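Local coordinates for fiber protein (Human adenovirus 14, PDB 3F0Y), which forms the trimeric knob at the tip of the adenovirus fibre, through which the virus probably attaches to its receptor on the host cell, at residues A[118-123]-A[201-206]; A[54-59]-A[173-178]; A[29-34]-A[60-65]; A[74-79]-A[177-182]; A[89-94]-A[164-169]. All blocks are in the same frame, centred on the assembly; numbering follows the deposited sequence. Where two conformers were deposited one is given.

Contact 1: residues A[118-123]-A[201-206]; sequences FMPSTT and FYYIRE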
# COMPACT_ATOMS: atom_id res chain seq x y z
N PHE A 118 1.83 6.06 -17.99
CA PHE A 118 2.07 4.98 -17.03
C PHE A 118 3.50 5.01 -16.50
O PHE A 118 3.82 4.32 -15.53
CB PHE A 118 1.81 3.61 -17.66
CG PHE A 118 0.36 3.30 -17.88
CD1 PHE A 118 -0.25 3.57 -19.10
CD2 PHE A 118 -0.40 2.73 -16.87
CE1 PHE A 118 -1.60 3.28 -19.30
CE2 PHE A 118 -1.74 2.43 -17.06
CZ PHE A 118 -2.34 2.71 -18.27
N MET A 119 4.36 5.81 -17.13
CA MET A 119 5.78 5.81 -16.83
C MET A 119 6.12 6.58 -15.56
O MET A 119 5.40 7.49 -15.18
CB MET A 119 6.57 6.42 -17.99
CG MET A 119 6.44 5.67 -19.31
SD MET A 119 7.16 4.02 -19.20
CE MET A 119 5.71 3.04 -18.83
N PRO A 120 7.24 6.21 -14.91
CA PRO A 120 7.72 7.01 -13.78
C PRO A 120 8.20 8.38 -14.24
O PRO A 120 8.98 8.48 -15.19
CB PRO A 120 8.89 6.17 -13.24
CG PRO A 120 9.35 5.36 -14.39
CD PRO A 120 8.12 5.06 -15.19
N SER A 121 7.70 9.42 -13.58
CA SER A 121 8.03 10.80 -13.93
C SER A 121 9.54 11.04 -13.90
O SER A 121 10.21 10.72 -12.92
CB SER A 121 7.35 11.77 -12.96
OG SER A 121 7.89 13.07 -13.07
N THR A 122 10.07 11.61 -14.98
CA THR A 122 11.47 12.03 -15.03
C THR A 122 11.69 13.29 -14.19
O THR A 122 12.82 13.62 -13.84
CB THR A 122 11.95 12.27 -16.47
OG1 THR A 122 11.09 13.21 -17.12
CG2 THR A 122 11.97 10.97 -17.25
N THR A 123 10.60 13.99 -13.87
CA THR A 123 10.67 15.13 -12.96
C THR A 123 10.78 14.66 -11.51
O THR A 123 11.55 15.21 -10.75
CB THR A 123 9.44 16.05 -13.11
OG1 THR A 123 9.30 16.44 -14.48
CG2 THR A 123 9.59 17.30 -12.25
N PHE A 201 3.61 -0.92 -5.01
CA PHE A 201 4.27 0.35 -4.75
C PHE A 201 3.66 1.44 -5.62
O PHE A 201 2.92 1.16 -6.56
CB PHE A 201 5.78 0.26 -4.95
CG PHE A 201 6.21 -0.08 -6.35
CD1 PHE A 201 6.66 0.91 -7.21
CD2 PHE A 201 6.19 -1.39 -6.80
CE1 PHE A 201 7.07 0.60 -8.50
CE2 PHE A 201 6.60 -1.71 -8.09
CZ PHE A 201 7.04 -0.71 -8.94
N TYR A 202 3.99 2.68 -5.27
CA TYR A 202 3.40 3.84 -5.92
C TYR A 202 4.49 4.78 -6.40
O TYR A 202 5.55 4.90 -5.79
CB TYR A 202 2.46 4.56 -4.95
CG TYR A 202 1.56 3.62 -4.19
CD1 TYR A 202 0.24 3.42 -4.58
CD2 TYR A 202 2.04 2.90 -3.10
CE1 TYR A 202 -0.58 2.54 -3.88
CE2 TYR A 202 1.24 2.02 -2.41
CZ TYR A 202 -0.07 1.85 -2.80
OH TYR A 202 -0.87 0.97 -2.10
N TYR A 203 4.23 5.45 -7.52
CA TYR A 203 5.15 6.45 -8.03
C TYR A 203 4.40 7.52 -8.80
O TYR A 203 3.32 7.27 -9.35
CB TYR A 203 6.27 5.82 -8.86
CG TYR A 203 5.85 5.06 -10.10
CD1 TYR A 203 5.52 5.72 -11.28
CD2 TYR A 203 5.84 3.66 -10.11
CE1 TYR A 203 5.16 5.02 -12.42
CE2 TYR A 203 5.49 2.95 -11.25
CZ TYR A 203 5.14 3.64 -12.40
OH TYR A 203 4.79 2.94 -13.54
N ILE A 204 4.98 8.72 -8.82
CA ILE A 204 4.41 9.85 -9.52
C ILE A 204 4.58 9.62 -11.01
O ILE A 204 5.70 9.38 -11.48
CB ILE A 204 5.08 11.17 -9.11
CG1 ILE A 204 4.83 11.45 -7.62
CG2 ILE A 204 4.56 12.32 -9.96
CD1 ILE A 204 5.68 12.57 -7.06
N ARG A 205 3.49 9.67 -11.75
CA ARG A 205 3.54 9.29 -13.15
C ARG A 205 3.89 10.45 -14.08
O ARG A 205 3.63 11.62 -13.78
CB ARG A 205 2.26 8.58 -13.60
CG ARG A 205 0.97 9.37 -13.49
CD ARG A 205 -0.21 8.42 -13.69
NE ARG A 205 -1.51 9.07 -13.72
CZ ARG A 205 -1.96 9.84 -14.72
NH1 ARG A 205 -1.21 10.07 -15.79
NH2 ARG A 205 -3.17 10.38 -14.64
N GLU A 206 4.52 10.10 -15.19
CA GLU A 206 4.87 11.03 -16.25
C GLU A 206 3.58 11.55 -16.89
O GLU A 206 2.54 10.91 -16.80
CB GLU A 206 5.73 10.29 -17.30
CG GLU A 206 6.22 11.11 -18.49
CD GLU A 206 7.48 11.91 -18.20
OE1 GLU A 206 7.78 12.19 -17.03
OE2 GLU A 206 8.18 12.26 -19.18
O HOH W 1 8.22 14.71 -16.30
O HOH W 2 10.76 12.59 -19.73

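Contact 2: residues A[54-59]-A[173-178]; sequences AFVYVI and IRITWS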
# COMPACT_ATOMS: atom_id res chain seq x y z
N ALA A 54 1.55 0.34 -8.79
CA ALA A 54 2.31 -0.75 -9.40
C ALA A 54 2.20 -1.99 -8.53
O ALA A 54 2.46 -1.94 -7.33
CB ALA A 54 3.76 -0.34 -9.58
N PHE A 55 1.83 -3.10 -9.16
CA PHE A 55 1.47 -4.34 -8.47
C PHE A 55 2.26 -5.46 -9.15
O PHE A 55 2.00 -5.79 -10.31
CB PHE A 55 -0.04 -4.53 -8.62
CG PHE A 55 -0.58 -5.82 -8.06
CD1 PHE A 55 -1.00 -5.89 -6.74
CD2 PHE A 55 -0.73 -6.94 -8.88
CE1 PHE A 55 -1.54 -7.07 -6.23
CE2 PHE A 55 -1.26 -8.12 -8.37
CZ PHE A 55 -1.67 -8.18 -7.05
N VAL A 56 3.24 -6.03 -8.44
CA VAL A 56 4.20 -6.92 -9.09
C VAL A 56 4.56 -8.17 -8.27
O VAL A 56 4.72 -8.11 -7.05
CB VAL A 56 5.50 -6.16 -9.46
CG1 VAL A 56 6.26 -5.72 -8.20
CG2 VAL A 56 6.39 -7.00 -10.37
N TYR A 57 4.65 -9.30 -8.97
CA TYR A 57 5.21 -10.52 -8.39
C TYR A 57 5.72 -11.44 -9.49
O TYR A 57 5.49 -11.20 -10.67
CB TYR A 57 4.20 -11.25 -7.49
CG TYR A 57 2.92 -11.69 -8.16
CD1 TYR A 57 1.92 -10.77 -8.48
CD2 TYR A 57 2.68 -13.03 -8.44
CE1 TYR A 57 0.74 -11.17 -9.08
CE2 TYR A 57 1.50 -13.44 -9.04
CZ TYR A 57 0.53 -12.51 -9.36
OH TYR A 57 -0.64 -12.90 -9.95
N VAL A 58 6.43 -12.49 -9.08
CA VAL A 58 7.01 -13.43 -10.02
C VAL A 58 6.50 -14.84 -9.74
O VAL A 58 6.29 -15.22 -8.59
CB VAL A 58 8.55 -13.41 -9.97
CG1 VAL A 58 9.07 -12.01 -10.27
CG2 VAL A 58 9.06 -13.88 -8.62
N ILE A 59 6.28 -15.60 -10.81
CA ILE A 59 5.95 -17.01 -10.71
C ILE A 59 7.03 -17.76 -11.48
O ILE A 59 7.15 -17.62 -12.70
CB ILE A 59 4.57 -17.33 -11.29
CG1 ILE A 59 3.49 -16.49 -10.61
CG2 ILE A 59 4.25 -18.82 -11.14
CD1 ILE A 59 2.14 -16.57 -11.28
N ILE A 173 12.23 0.94 -14.88
CA ILE A 173 11.79 0.39 -13.61
C ILE A 173 12.63 -0.85 -13.35
O ILE A 173 12.56 -1.82 -14.10
CB ILE A 173 10.29 0.01 -13.63
CG1 ILE A 173 9.42 1.21 -14.00
CG2 ILE A 173 9.87 -0.55 -12.28
CD1 ILE A 173 7.95 0.87 -14.15
N ARG A 174 13.45 -0.80 -12.30
CA ARG A 174 14.28 -1.93 -11.91
C ARG A 174 13.81 -2.43 -10.56
O ARG A 174 13.91 -1.72 -9.56
CB ARG A 174 15.74 -1.51 -11.83
CG ARG A 174 16.36 -1.10 -13.16
CD ARG A 174 17.85 -0.90 -13.01
NE ARG A 174 18.54 -0.62 -14.27
CZ ARG A 174 18.79 0.60 -14.76
NH1 ARG A 174 18.41 1.69 -14.11
NH2 ARG A 174 19.44 0.71 -15.91
N ILE A 175 13.29 -3.66 -10.53
CA ILE A 175 12.75 -4.25 -9.31
C ILE A 175 13.65 -5.39 -8.87
O ILE A 175 13.79 -6.38 -9.59
CB ILE A 175 11.32 -4.80 -9.54
CG1 ILE A 175 10.44 -3.76 -10.24
CG2 ILE A 175 10.70 -5.22 -8.22
CD1 ILE A 175 9.10 -4.30 -10.68
N THR A 176 14.26 -5.25 -7.70
CA THR A 176 15.20 -6.23 -7.18
C THR A 176 14.62 -6.95 -5.96
O THR A 176 14.33 -6.32 -4.95
CB THR A 176 16.53 -5.57 -6.76
OG1 THR A 176 17.15 -4.96 -7.90
CG2 THR A 176 17.49 -6.61 -6.16
N TRP A 177 14.46 -8.26 -6.09
CA TRP A 177 14.09 -9.12 -4.97
C TRP A 177 15.37 -9.69 -4.39
O TRP A 177 16.25 -10.11 -5.13
CB TRP A 177 13.21 -10.28 -5.43
CG TRP A 177 11.83 -9.90 -5.83
CD1 TRP A 177 10.72 -9.94 -5.05
CD2 TRP A 177 11.40 -9.44 -7.12
NE1 TRP A 177 9.62 -9.53 -5.77
CE2 TRP A 177 10.02 -9.21 -7.04
CE3 TRP A 177 12.06 -9.19 -8.33
CZ2 TRP A 177 9.27 -8.75 -8.13
CZ3 TRP A 177 11.32 -8.73 -9.41
CH2 TRP A 177 9.94 -8.52 -9.30
N SER A 178 15.47 -9.70 -3.06
CA SER A 178 16.66 -10.23 -2.41
C SER A 178 16.37 -10.75 -1.01
O SER A 178 15.41 -10.33 -0.35
CB SER A 178 17.76 -9.17 -2.35
OG SER A 178 17.41 -8.11 -1.48
O HOH W 3 6.51 -9.59 -5.40

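Contact 3: residues A[29-34]-A[60-65]; sequences QMMDSS and GVSNNF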
# COMPACT_ATOMS: atom_id res chain seq x y z
N GLN A 29 12.84 -13.22 -18.62
CA GLN A 29 14.15 -13.82 -18.37
C GLN A 29 14.81 -13.06 -17.22
O GLN A 29 15.48 -12.05 -17.42
CB GLN A 29 15.02 -13.77 -19.63
CG GLN A 29 16.37 -14.46 -19.46
CD GLN A 29 17.16 -14.55 -20.75
OE1 GLN A 29 16.60 -14.56 -21.85
NE2 GLN A 29 18.48 -14.62 -20.63
N MET A 30 14.60 -13.57 -16.00
CA MET A 30 15.09 -12.92 -14.79
C MET A 30 16.59 -13.13 -14.58
O MET A 30 17.32 -12.18 -14.34
CB MET A 30 14.32 -13.44 -13.58
CG MET A 30 14.49 -12.60 -12.32
SD MET A 30 13.61 -11.04 -12.42
CE MET A 30 11.93 -11.59 -12.13
N MET A 31 17.03 -14.38 -14.66
CA MET A 31 18.42 -14.73 -14.33
C MET A 31 19.36 -14.50 -15.51
O MET A 31 19.00 -14.73 -16.66
CB MET A 31 18.51 -16.18 -13.89
CG MET A 31 17.63 -16.52 -12.70
SD MET A 31 17.87 -18.21 -12.13
CE MET A 31 17.30 -19.15 -13.53
N ASP A 32 20.58 -14.05 -15.20
CA ASP A 32 21.61 -13.83 -16.22
C ASP A 32 22.05 -15.16 -16.83
O ASP A 32 22.30 -15.24 -18.04
CB ASP A 32 22.81 -13.09 -15.61
CG ASP A 32 23.60 -12.29 -16.64
OD1 ASP A 32 23.75 -12.76 -17.79
OD2 ASP A 32 24.08 -11.19 -16.30
N SER A 33 22.13 -16.20 -16.00
CA SER A 33 22.53 -17.53 -16.45
C SER A 33 21.53 -18.17 -17.43
O SER A 33 21.91 -19.07 -18.18
CB SER A 33 22.72 -18.46 -15.25
OG SER A 33 21.50 -18.67 -14.56
N SER A 34 20.28 -17.72 -17.41
CA SER A 34 19.26 -18.24 -18.31
C SER A 34 19.50 -17.83 -19.75
O SER A 34 20.05 -16.75 -20.01
CB SER A 34 17.87 -17.78 -17.87
OG SER A 34 17.55 -18.28 -16.59
N GLY A 60 7.84 -18.54 -10.76
CA GLY A 60 8.98 -19.22 -11.35
C GLY A 60 8.58 -20.36 -12.26
O GLY A 60 7.57 -21.03 -12.02
N VAL A 61 9.37 -20.57 -13.31
CA VAL A 61 9.10 -21.62 -14.29
C VAL A 61 10.30 -22.55 -14.45
O VAL A 61 10.15 -23.77 -14.33
CB VAL A 61 8.72 -21.02 -15.66
CG1 VAL A 61 8.54 -22.11 -16.70
CG2 VAL A 61 7.45 -20.17 -15.53
N SER A 62 11.48 -21.99 -14.72
CA SER A 62 12.68 -22.80 -14.92
C SER A 62 13.13 -23.44 -13.61
O SER A 62 12.91 -22.90 -12.53
CB SER A 62 13.83 -21.96 -15.52
OG SER A 62 14.53 -21.24 -14.52
N ASN A 63 13.76 -24.61 -13.72
CA ASN A 63 14.25 -25.32 -12.54
C ASN A 63 15.26 -24.49 -11.75
O ASN A 63 15.15 -24.38 -10.53
CB ASN A 63 14.89 -26.66 -12.95
CG ASN A 63 15.39 -27.44 -11.75
OD1 ASN A 63 16.58 -27.75 -11.65
ND2 ASN A 63 14.49 -27.75 -10.82
N ASN A 64 16.22 -23.90 -12.46
CA ASN A 64 17.27 -23.11 -11.82
C ASN A 64 16.72 -21.90 -11.06
O ASN A 64 17.21 -21.57 -9.99
CB ASN A 64 18.31 -22.65 -12.84
CG ASN A 64 19.25 -23.77 -13.26
OD1 ASN A 64 19.20 -24.88 -12.72
ND2 ASN A 64 20.12 -23.49 -14.22
N PHE A 65 15.69 -21.26 -11.62
CA PHE A 65 15.05 -20.14 -10.94
C PHE A 65 14.27 -20.61 -9.72
O PHE A 65 14.37 -20.01 -8.65
CB PHE A 65 14.12 -19.37 -11.89
CG PHE A 65 13.51 -18.15 -11.26
CD1 PHE A 65 14.27 -17.00 -11.08
CD2 PHE A 65 12.19 -18.16 -10.84
CE1 PHE A 65 13.72 -15.87 -10.50
CE2 PHE A 65 11.63 -17.03 -10.25
CZ PHE A 65 12.39 -15.88 -10.08
O HOH W 4 19.85 -20.92 -15.56

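Contact 4: residues A[74-79]-A[177-182]; sequences INFTAE and WSWNTG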
# COMPACT_ATOMS: atom_id res chain seq x y z
N ILE A 74 20.31 -14.65 -2.02
CA ILE A 74 19.82 -14.54 -3.39
C ILE A 74 19.44 -13.10 -3.69
O ILE A 74 18.93 -12.39 -2.82
CB ILE A 74 18.58 -15.43 -3.61
CG1 ILE A 74 18.96 -16.91 -3.61
CG2 ILE A 74 17.88 -15.08 -4.93
CD1 ILE A 74 19.79 -17.34 -4.80
N ASN A 75 19.71 -12.68 -4.92
CA ASN A 75 19.10 -11.48 -5.47
C ASN A 75 18.84 -11.66 -6.96
O ASN A 75 19.63 -12.30 -7.67
CB ASN A 75 19.98 -10.24 -5.21
CG ASN A 75 21.27 -10.26 -5.99
OD1 ASN A 75 21.41 -9.54 -6.98
ND2 ASN A 75 22.21 -11.09 -5.57
N PHE A 76 17.72 -11.12 -7.42
CA PHE A 76 17.41 -11.10 -8.84
C PHE A 76 16.59 -9.86 -9.16
O PHE A 76 15.76 -9.43 -8.36
CB PHE A 76 16.71 -12.38 -9.29
CG PHE A 76 15.48 -12.72 -8.50
CD1 PHE A 76 15.55 -13.56 -7.40
CD2 PHE A 76 14.23 -12.23 -8.88
CE1 PHE A 76 14.41 -13.89 -6.68
CE2 PHE A 76 13.09 -12.55 -8.16
CZ PHE A 76 13.18 -13.38 -7.06
N THR A 77 16.84 -9.29 -10.33
CA THR A 77 16.27 -8.00 -10.71
C THR A 77 15.50 -8.10 -12.02
O THR A 77 15.98 -8.67 -12.99
CB THR A 77 17.37 -6.94 -10.86
OG1 THR A 77 18.07 -6.80 -9.62
CG2 THR A 77 16.78 -5.59 -11.26
N ALA A 78 14.28 -7.56 -12.01
CA ALA A 78 13.51 -7.37 -13.23
C ALA A 78 13.77 -5.95 -13.70
O ALA A 78 13.33 -4.99 -13.06
CB ALA A 78 12.03 -7.58 -12.96
N GLU A 79 14.51 -5.81 -14.79
CA GLU A 79 14.82 -4.52 -15.38
C GLU A 79 13.85 -4.25 -16.53
O GLU A 79 13.81 -5.01 -17.50
CB GLU A 79 16.25 -4.49 -15.92
CG GLU A 79 17.32 -4.58 -14.85
CD GLU A 79 18.71 -4.37 -15.42
OE1 GLU A 79 19.05 -5.03 -16.42
OE2 GLU A 79 19.47 -3.54 -14.87
N TRP A 177 14.46 -8.26 -6.09
CA TRP A 177 14.09 -9.12 -4.97
C TRP A 177 15.37 -9.69 -4.39
O TRP A 177 16.25 -10.11 -5.13
CB TRP A 177 13.21 -10.28 -5.43
CG TRP A 177 11.83 -9.90 -5.83
CD1 TRP A 177 10.72 -9.94 -5.05
CD2 TRP A 177 11.40 -9.44 -7.12
NE1 TRP A 177 9.62 -9.53 -5.77
CE2 TRP A 177 10.02 -9.21 -7.04
CE3 TRP A 177 12.06 -9.19 -8.33
CZ2 TRP A 177 9.27 -8.75 -8.13
CZ3 TRP A 177 11.32 -8.73 -9.41
CH2 TRP A 177 9.94 -8.52 -9.30
N SER A 178 15.47 -9.70 -3.06
CA SER A 178 16.66 -10.23 -2.41
C SER A 178 16.37 -10.75 -1.01
O SER A 178 15.41 -10.33 -0.35
CB SER A 178 17.76 -9.17 -2.35
OG SER A 178 17.41 -8.11 -1.48
N TRP A 179 17.21 -11.67 -0.56
CA TRP A 179 17.23 -12.05 0.84
C TRP A 179 18.61 -12.53 1.25
O TRP A 179 19.38 -13.03 0.43
CB TRP A 179 16.16 -13.10 1.15
CG TRP A 179 16.35 -14.42 0.49
CD1 TRP A 179 17.11 -15.45 0.94
CD2 TRP A 179 15.75 -14.87 -0.73
NE1 TRP A 179 17.03 -16.51 0.07
CE2 TRP A 179 16.20 -16.18 -0.96
CE3 TRP A 179 14.87 -14.28 -1.65
CZ2 TRP A 179 15.81 -16.93 -2.08
CZ3 TRP A 179 14.48 -15.02 -2.76
CH2 TRP A 179 14.95 -16.33 -2.97
N ASN A 180 18.90 -12.35 2.54
CA ASN A 180 20.17 -12.76 3.14
C ASN A 180 19.87 -13.27 4.55
O ASN A 180 19.76 -12.48 5.49
CB ASN A 180 21.13 -11.56 3.17
CG ASN A 180 22.49 -11.91 3.76
OD1 ASN A 180 22.73 -13.02 4.22
ND2 ASN A 180 23.40 -10.94 3.74
N THR A 181 19.72 -14.59 4.68
CA THR A 181 19.27 -15.21 5.92
C THR A 181 20.18 -16.35 6.38
O THR A 181 21.09 -16.76 5.66
CB THR A 181 17.84 -15.77 5.74
OG1 THR A 181 17.81 -16.66 4.62
CG2 THR A 181 16.86 -14.63 5.50
N GLY A 182 19.92 -16.84 7.59
CA GLY A 182 20.66 -17.97 8.15
C GLY A 182 20.14 -19.31 7.67
O GLY A 182 20.87 -20.31 7.69

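Contact 5: residues A[89-94]-A[164-169]; sequences LTSLSS and AIRADT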
# COMPACT_ATOMS: atom_id res chain seq x y z
N LEU A 89 10.88 -1.93 -24.18
CA LEU A 89 11.96 -2.37 -25.05
C LEU A 89 12.36 -3.79 -24.62
O LEU A 89 13.16 -3.96 -23.71
CB LEU A 89 13.15 -1.42 -24.96
CG LEU A 89 12.89 -0.00 -25.49
CD1 LEU A 89 13.96 0.97 -25.02
CD2 LEU A 89 12.80 -0.01 -27.01
N THR A 90 11.78 -4.78 -25.29
CA THR A 90 11.88 -6.18 -24.85
C THR A 90 13.30 -6.74 -24.93
O THR A 90 13.68 -7.59 -24.12
CB THR A 90 10.95 -7.10 -25.67
OG1 THR A 90 11.31 -7.05 -27.06
CG2 THR A 90 9.49 -6.68 -25.50
N SER A 91 14.08 -6.28 -25.91
CA SER A 91 15.46 -6.75 -26.08
C SER A 91 16.36 -6.36 -24.91
O SER A 91 17.24 -7.12 -24.51
CB SER A 91 16.05 -6.22 -27.39
OG SER A 91 16.09 -4.81 -27.40
N LEU A 92 16.13 -5.16 -24.36
CA LEU A 92 16.91 -4.68 -23.22
C LEU A 92 16.35 -5.14 -21.87
O LEU A 92 17.08 -5.18 -20.88
CB LEU A 92 16.97 -3.15 -23.22
CG LEU A 92 17.62 -2.47 -24.42
CD1 LEU A 92 17.37 -0.97 -24.36
CD2 LEU A 92 19.11 -2.77 -24.48
N SER A 93 15.06 -5.47 -21.84
CA SER A 93 14.35 -5.71 -20.59
C SER A 93 14.28 -7.18 -20.22
O SER A 93 14.41 -8.06 -21.08
CB SER A 93 12.93 -5.15 -20.69
OG SER A 93 12.95 -3.76 -20.97
N SER A 94 14.07 -7.44 -18.93
CA SER A 94 13.85 -8.80 -18.43
C SER A 94 12.53 -9.35 -18.98
O SER A 94 12.46 -10.51 -19.40
CB SER A 94 13.82 -8.80 -16.91
OG SER A 94 14.95 -8.14 -16.38
N ALA A 164 20.11 5.29 -17.64
CA ALA A 164 19.69 4.63 -18.87
C ALA A 164 20.84 3.77 -19.39
O ALA A 164 22.00 4.05 -19.10
CB ALA A 164 19.29 5.66 -19.91
N ILE A 165 20.51 2.74 -20.16
CA ILE A 165 21.51 1.83 -20.72
C ILE A 165 21.69 1.99 -22.24
O ILE A 165 22.65 1.47 -22.81
CB ILE A 165 21.20 0.34 -20.39
CG1 ILE A 165 19.85 -0.09 -20.98
CG2 ILE A 165 21.20 0.13 -18.89
CD1 ILE A 165 19.64 -1.59 -20.92
N ARG A 166 20.76 2.69 -22.88
CA ARG A 166 20.82 2.94 -24.32
C ARG A 166 20.09 4.25 -24.63
O ARG A 166 19.23 4.69 -23.86
CB ARG A 166 20.19 1.77 -25.08
CG ARG A 166 20.68 1.64 -26.53
CD ARG A 166 20.33 0.28 -27.13
NE ARG A 166 18.89 0.10 -27.34
CZ ARG A 166 18.33 -0.96 -27.92
NH1 ARG A 166 19.06 -1.96 -28.36
NH2 ARG A 166 17.01 -1.01 -28.06
N ALA A 167 20.44 4.87 -25.76
CA ALA A 167 19.92 6.19 -26.12
C ALA A 167 18.39 6.26 -26.18
O ALA A 167 17.81 7.30 -25.87
CB ALA A 167 20.51 6.64 -27.46
N ASP A 168 17.76 5.16 -26.57
CA ASP A 168 16.30 5.11 -26.70
C ASP A 168 15.57 4.69 -25.41
O ASP A 168 14.36 4.54 -25.43
CB ASP A 168 15.90 4.19 -27.85
CG ASP A 168 16.33 2.75 -27.64
OD1 ASP A 168 17.22 2.52 -26.79
OD2 ASP A 168 15.78 1.86 -28.31
N THR A 169 16.31 4.50 -24.32
CA THR A 169 15.71 4.15 -23.03
C THR A 169 15.33 5.42 -22.28
O THR A 169 16.17 6.04 -21.63
CB THR A 169 16.66 3.29 -22.18
OG1 THR A 169 16.96 2.07 -22.87
CG2 THR A 169 16.01 2.95 -20.84

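Contact 1: residues A[118-123]-A[201-206]
Met119 and Ser121 hold the end of strand 201-204 where loop 118-122 runs across residues 203-206 at 83°: Glu206 N donates to Met119 O (2.8 Å) and Ser121 N to Ile204 O (2.9 Å), bridging the backbones of Pro120 and Arg205. Tyr203 turns its ring toward the loop, CG lying between its own N and carbonyl carbon (chi1 61°). Its OH donates to Phe118 O at 2.6 Å, almost in line with the carbonyl, and this oxygen sits at the ring edge in the ring plane. Pro120 CB packs 3.9 Å from Tyr203 CD1. A tyrosine suits the site, giving apolar carbons to a buried contact and one hydroxyl to a loop carbonyl. Glu206 bends at chi2 (83°), bringing OE1 to Thr122 N at 3.1 Å, with the N above the carboxylate plane. Two waters donate to the carboxylate, one to each oxygen, and OE2 also bonds to the Tyr171 hydroxyl. Ile204 packs on Val21 of a neighbouring subunit. A single beta bridge thus joins a long loop to the end of strand 199-204, outermost in its sheet within this chain, in the antiparallel beta sandwich of the adenovirus knob.

Contact 2: residues A[54-59]-A[173-178]
Val56 and Ile175 face each other from two strands whose axes pass 9.9 Å apart at a crossing angle of -51°, too far for backbone hydrogen bonds and right for side chains that interlock between stacked sheets. These two residues meet tip to tip, Val56 CG2 against Ile175 CD1 at 3.8 Å. Beside them the indole of Trp177 reaches from its strand to the other. Val58 CG1, set anti to its own carbonyl carbon (chi1 -58°), lies over the six-membered ring in a CH-pi contact, 4.0 Å from the centroid. Ile175 CG2, from the tryptophan's own strand, covers the opposite face, so the ring is held between two aliphatic branches. Val56 CG2 comes to the ring edge, 4.0 Å from Trp177 CH2. Branched residues suit this interior because they are compact and offer methyls in several directions, while the broad indole spans the distance between sheets. The one indole N-H is satisfied within the core by a water in the ring plane, which accepts from Trp177 NE1 (3.1 Å) and donates to Val56 O (2.8 Å). Strand 51-60 lies between strands 39-48 and 199-204 in one sheet, with Leu41, Leu43 and Phe201 around Val56; strand 171-180 lies between 73-82 and 151-160 in the other, where Ile156 packs on both Ile175 and Trp177.

Contact 3: residues A[29-34]-A[60-65]
A Met-aromatic contact between Met31 and Phe65 joins the loop ahead of strand 39-48 to the first turn of the short helix 63-66 of the knob. The sulfur lies at the ring edge, Met31 SD being 5.3 Å from the Phe65 centroid and 85° off the ring normal. Met31 CG is in the ring plane, 3.8 Å from Phe65 CD1. The thioether then bends at chi3 (-65°), laying CE 3.3 Å from Phe65 N and 3.6 Å from Phe65 CB; a flexible methionine can run along the ring edge and then fold its methyl onto the helix start. Met30 reaches the same ring further along, CG to Phe65 CE1 at 3.8 Å. Asp38 steadies the loop by accepting from the backbone N of both methionines. Ser62 is the helix N-cap: its small hydroxyl accepts from Phe65 N at 3.1 Å, fixing the turn that carries the ring, and the Met31 methyl lies against this capping bond. On the exposed side a water links the two segments, 3.0 Å from Ser33 OG and accepting from Asn64 ND2 at 2.9 Å.

Contact 4: residues A[74-79]-A[177-182]
Phe76 and Trp177 form a hydrogen-bonded pair of the antiparallel sheet in the knob's beta sandwich; their ring planes are nearly parallel, but the rings barely overlap. The planes are only 20° apart, yet the Phe76 ring and the five-membered ring of Trp177 have centroids 5.2 Å apart. Over one face of the phenyl ring lies Trp177 CB, 3.8 Å from the Phe76 centroid. Phe76 gets there with CG between its own N and carbonyl carbon (chi1 54°), bringing the ring across to the partner strand. At the next hydrogen-bonded pair, two residues along, Ile74 runs alongside Trp179, its CB over one face of the indole in a CH-pi contact 3.7 Å from the six-membered ring centroid. Trp179 NE1 is satisfied by Tyr71 O. Small Ala78 fits at the Trp177 ring edge, CB to CZ3 3.8 Å. On the other face of the sheet Asn75 and Ser178, more polar, make a non-hydrogen-bonded pair. Phe76 N donates to Trp177 O and Trp177 N to Phe76 O, both at 2.9 Å, and Trp177 O also receives a CA-H contact from Asn75 CA at 3.2 Å.

Contact 5: residues A[89-94]-A[164-169]
Leu92 projects from a turn of the loop after strand 73-82 into the loop before strand 171-180, and each of its carbons from CB outward finds a partner there. CB lies 3.9 Å from Ile165 CD1. CG, anti to the residue's own carbonyl carbon (chi1 -61°), comes 3.9 Å from Arg166 CZ. Of the two tips, CD2 packs on Ile165 CD1 at 3.8 Å, the two side chains running antiparallel past one another. CD1 sits over one face of the Arg166 guanidinium, 3.5 Å from Arg166 NE, and also touches Thr169 OG1, a buried hydroxyl with no polar partner in the model. A branched leucine suits this flat group, whose face takes apolar contact while the N-H groups at its edge make hydrogen bonds and the salt bridge. Asp168 receives Arg166 side-on, NE to OD1 at 3.0 Å and NH2 to OD2 at 3.1 Å, and this two-nitrogen grip helps hold the plane against which Leu92 rests. Leu89 adds its CD1, 3.6 Å from Asp168 O. Phe81 of strand 73-82 packs on Leu92, Ile165 and Thr169. The receiving loop contains a type I beta turn from Arg166 to Thr169, meeting a second loop at the surface of the beta sandwich.

From the N terminus, contact 3 closes first, bringing the loop at 29-34 to the helix that follows strands 39-48 and 51-60. Contact 2 opens on 54-59 before that closure, so the two cross, and Met30 touches both Val58 and Trp177. Contact 4 opens next at 74-79; contacts 2 and 4 end on the shared strand 171-180, one packing sheet on sheet, the other pairing strands within a sheet. Contact 5, from 89-94 to 164-169, begins and ends within the spans of both. Contact 1 opens at 118-123, inside all three, but closes last at 201-206, crossing them and returning to the sheet of strand 51-60.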